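Local coordinates for protein esterase LipW (PDB 3QH4) that probably hydrolyses ester bonds with strict substrate selectivity, as a mycobacterial esterase of the alpha/beta hydrolase fold, at residues P72-A80 with L101-L109. Numbering follows the deposited sequence.
Sequences PVPVRIYRA and LDTDHRQCL
Arg76 and Tyr78 of strand 72-79 reach across to residues 101-109, where the axes of strand 72-79 and helix segment 105-109 come within 9.7 Å, crossing at -33°. This is strand-to-helix packing of the alpha/beta hydrolase fold: the helix lies on one face of the central sheet, while Val75 and Ile77 turn to the other, against helix 134-148. Two residues apart on the strand, Arg76 and Tyr78 point the same way. Tyrosine suits its buried place because a flat apolar ring carries a polar tip. Cys108 CB sits over one ring face, 3.5 Å from the Tyr78 centroid, in a CH-pi contact, and Leu109 CD2 abuts the edge. The Tyr78 hydroxyl hydrogen-bonds His105 ND1 at 2.8 Å; His105 chi1 of -177° sets CG opposite the backbone N and carries the imidazole to the hydroxyl, and NE2 is hydrogen-bonded to Thr53 OG1, so both ring nitrogens are held. Arg76 is long enough to pass Leu101, whose CB lies over the centre of the guanidinium, 3.7 Å from Arg76 CZ. A bend at chi3 (-64°) turns the head to Asp102, while Asp62 pairs with NE; two carboxylates thus share one cation. In the Asp102 salt bridge, OD1 lies in the guanidinium plane, and Arg76 NH1 reaches Asp102 OD1 on its anti side, tilted out of the carboxylate plane, at 2.8 Å. Finally, a water hydrogen-bonded to Tyr78 OH donates to Leu101 O, 2.7 Å from the water oxygen.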
loop_
_atom_site.group_PDB
_atom_site.type_symbol
_atom_site.label_atom_id
_atom_site.label_comp_id
_atom_site.label_asym_id
_atom_site.label_seq_id
_atom_site.Cartn_x
_atom_site.Cartn_y
_atom_site.Cartn_z
ATOM N N PRO A 72 13.920 -10.662 13.322
ATOM C CA PRO A 72 13.896 -9.456 12.520
ATOM C C PRO A 72 12.615 -9.242 11.698
ATOM O O PRO A 72 11.813 -10.152 11.490
ATOM C CB PRO A 72 15.094 -9.652 11.574
ATOM C CG PRO A 72 15.186 -11.145 11.399
ATOM C CD PRO A 72 14.824 -11.693 12.763
ATOM N N VAL A 73 12.449 -8.011 11.237
ATOM C CA VAL A 73 11.471 -7.702 10.223
ATOM C C VAL A 73 12.288 -7.686 8.922
ATOM O O VAL A 73 13.191 -6.872 8.806
ATOM C CB VAL A 73 10.844 -6.308 10.501
ATOM C CG1 VAL A 73 9.935 -5.889 9.330
ATOM C CG2 VAL A 73 10.070 -6.330 11.852
ATOM N N PRO A 74 12.009 -8.605 7.975
ATOM C CA PRO A 74 12.724 -8.561 6.684
ATOM C C PRO A 74 12.313 -7.332 5.885
ATOM O O PRO A 74 11.190 -6.835 6.031
ATOM C CB PRO A 74 12.263 -9.817 5.952
ATOM C CG PRO A 74 11.716 -10.724 7.054
ATOM C CD PRO A 74 11.106 -9.761 8.058
ATOM N N VAL A 75 13.256 -6.836 5.101
ATOM C CA VAL A 75 13.021 -5.700 4.221
ATOM C C VAL A 75 13.633 -5.992 2.866
ATOM O O VAL A 75 14.552 -6.821 2.738
ATOM C CB VAL A 75 13.582 -4.363 4.787
ATOM C CG1 VAL A 75 12.791 -3.910 6.046
ATOM C CG2 VAL A 75 15.100 -4.462 5.067
ATOM N N ARG A 76 13.099 -5.334 1.844
ATOM C CA ARG A 76 13.744 -5.327 0.531
ATOM C C ARG A 76 14.095 -3.887 0.200
ATOM O O ARG A 76 13.247 -2.999 0.256
ATOM C CB ARG A 76 12.841 -5.935 -0.545
ATOM C CG ARG A 76 13.513 -5.947 -1.944
ATOM C CD ARG A 76 12.831 -6.936 -2.879
ATOM N NE ARG A 76 12.974 -8.319 -2.406
ATOM C CZ ARG A 76 12.230 -9.339 -2.820
ATOM N NH1 ARG A 76 11.256 -9.164 -3.723
ATOM N NH2 ARG A 76 12.473 -10.561 -2.323
ATOM N N ILE A 77 15.354 -3.663 -0.151
ATOM C CA ILE A 77 15.806 -2.305 -0.404
ATOM C C ILE A 77 16.062 -2.130 -1.896
ATOM O O ILE A 77 16.842 -2.891 -2.494
ATOM C CB ILE A 77 17.060 -1.960 0.423
ATOM C CG1 ILE A 77 16.814 -2.267 1.905
ATOM C CG2 ILE A 77 17.430 -0.466 0.259
ATOM C CD1 ILE A 77 18.067 -2.170 2.772
ATOM N N TYR A 78 15.420 -1.106 -2.463
ATOM C CA TYR A 78 15.539 -0.777 -3.885
ATOM C C TYR A 78 16.307 0.519 -3.989
ATOM O O TYR A 78 15.993 1.472 -3.283
ATOM C CB TYR A 78 14.136 -0.588 -4.493
ATOM C CG TYR A 78 13.211 -1.773 -4.354
ATOM C CD1 TYR A 78 12.567 -2.044 -3.140
ATOM C CD2 TYR A 78 12.943 -2.592 -5.446
ATOM C CE1 TYR A 78 11.701 -3.112 -3.024
ATOM C CE2 TYR A 78 12.078 -3.660 -5.356
ATOM C CZ TYR A 78 11.460 -3.912 -4.135
ATOM O OH TYR A 78 10.605 -4.957 -4.048
ATOM N N ARG A 79 17.359 0.565 -4.822
ATOM C CA ARG A 79 18.118 1.805 -4.933
ATOM C C ARG A 79 18.213 2.210 -6.415
ATOM O O ARG A 79 18.754 1.464 -7.256
ATOM C CB ARG A 79 19.500 1.693 -4.279
ATOM C CG ARG A 79 19.473 1.412 -2.755
ATOM C CD ARG A 79 20.877 1.247 -2.251
ATOM N NE ARG A 79 21.010 1.312 -0.801
ATOM C CZ ARG A 79 21.043 0.246 -0.006
ATOM N NH1 ARG A 79 20.911 -0.979 -0.516
ATOM N NH2 ARG A 79 21.190 0.403 1.312
ATOM N N ALA A 80 17.684 3.384 -6.733
ATOM C CA ALA A 80 17.741 3.923 -8.093
ATOM C C ALA A 80 18.201 5.384 -8.116
ATOM O O ALA A 80 17.746 6.201 -8.968
ATOM C CB ALA A 80 16.405 3.778 -8.775
ATOM N N LEU A 101 7.600 -9.728 0.427
ATOM C CA LEU A 101 8.404 -8.775 -0.350
ATOM C C LEU A 101 8.222 -8.870 -1.873
ATOM O O LEU A 101 8.587 -7.943 -2.598
ATOM C CB LEU A 101 9.890 -8.903 0.032
ATOM C CG LEU A 101 10.169 -8.591 1.514
ATOM C CD1 LEU A 101 11.656 -8.895 1.844
ATOM C CD2 LEU A 101 9.771 -7.126 1.863
ATOM N N ASP A 102 7.685 -9.985 -2.348
ATOM C CA ASP A 102 7.463 -10.168 -3.787
ATOM C C ASP A 102 6.136 -9.572 -4.280
ATOM O O ASP A 102 5.950 -9.349 -5.486
ATOM C CB ASP A 102 7.528 -11.670 -4.135
ATOM C CG ASP A 102 8.921 -12.265 -3.944
ATOM O OD1 ASP A 102 9.934 -11.568 -4.154
ATOM O OD2 ASP A 102 9.016 -13.474 -3.592
ATOM N N THR A 103 5.211 -9.318 -3.347
ATOM C CA THR A 103 3.822 -8.999 -3.721
ATOM C C THR A 103 3.744 -7.750 -4.596
ATOM O O THR A 103 3.194 -7.792 -5.717
ATOM C CB THR A 103 2.958 -8.819 -2.491
ATOM O OG1 THR A 103 3.025 -10.027 -1.691
ATOM C CG2 THR A 103 1.502 -8.478 -2.919
ATOM N N ASP A 104 4.293 -6.652 -4.078
ATOM C CA ASP A 104 4.274 -5.357 -4.748
ATOM C C ASP A 104 5.675 -5.005 -5.244
ATOM O O ASP A 104 6.060 -3.830 -5.313
ATOM C CB ASP A 104 3.789 -4.276 -3.770
ATOM C CG ASP A 104 2.279 -4.307 -3.564
ATOM O OD1 ASP A 104 1.573 -5.034 -4.299
ATOM O OD2 ASP A 104 1.818 -3.535 -2.706
ATOM N N HIS A 105 6.451 -6.035 -5.582
ATOM C CA HIS A 105 7.819 -5.804 -6.117
ATOM C C HIS A 105 7.796 -4.874 -7.354
ATOM O O HIS A 105 8.607 -3.959 -7.433
ATOM C CB HIS A 105 8.432 -7.171 -6.425
ATOM C CG HIS A 105 9.851 -7.146 -6.912
ATOM N ND1 HIS A 105 10.923 -6.824 -6.099
ATOM C CD2 HIS A 105 10.377 -7.498 -8.107
ATOM C CE1 HIS A 105 12.043 -6.932 -6.795
ATOM N NE2 HIS A 105 11.744 -7.355 -8.010
ATOM N N ARG A 106 6.865 -5.096 -8.277
ATOM C CA ARG A 106 6.790 -4.256 -9.478
ATOM C C ARG A 106 6.548 -2.796 -9.076
ATOM O O ARG A 106 7.214 -1.896 -9.577
ATOM C CB ARG A 106 5.696 -4.738 -10.429
ATOM C CG ARG A 106 5.581 -3.897 -11.715
ATOM C CD ARG A 106 6.843 -3.935 -12.581
ATOM N NE ARG A 106 6.626 -3.258 -13.874
ATOM C CZ ARG A 106 6.069 -3.818 -14.943
ATOM N NH1 ARG A 106 5.616 -5.085 -14.909
ATOM N NH2 ARG A 106 5.928 -3.089 -16.058
ATOM N N GLN A 107 5.572 -2.566 -8.186
ATOM C CA GLN A 107 5.284 -1.216 -7.723
ATOM C C GLN A 107 6.532 -0.538 -7.153
ATOM O O GLN A 107 6.779 0.645 -7.421
ATOM C CB GLN A 107 4.135 -1.268 -6.696
ATOM C CG GLN A 107 3.869 0.028 -5.846
ATOM C CD GLN A 107 3.202 1.163 -6.658
ATOM O OE1 GLN A 107 1.986 1.374 -6.563
ATOM N NE2 GLN A 107 4.001 1.905 -7.415
ATOM N N CYS A 108 7.312 -1.291 -6.362
ATOM C CA CYS A 108 8.506 -0.742 -5.716
ATOM C C CYS A 108 9.539 -0.372 -6.772
ATOM O O CYS A 108 10.170 0.690 -6.665
ATOM C CB CYS A 108 9.095 -1.725 -4.683
ATOM S SG CYS A 108 8.051 -1.848 -3.196
ATOM N N LEU A 109 9.718 -1.236 -7.773
ATOM C CA LEU A 109 10.687 -0.976 -8.829
ATOM C C LEU A 109 10.308 0.300 -9.576
ATOM O O LEU A 109 11.172 1.112 -9.951
ATOM C CB LEU A 109 10.773 -2.145 -9.822
ATOM C CG LEU A 109 11.402 -3.417 -9.228
ATOM C CD1 LEU A 109 11.061 -4.568 -10.164
ATOM C CD2 LEU A 109 12.932 -3.290 -9.008
HETATM O O HOH W 1 8.435 -5.312 -2.055
#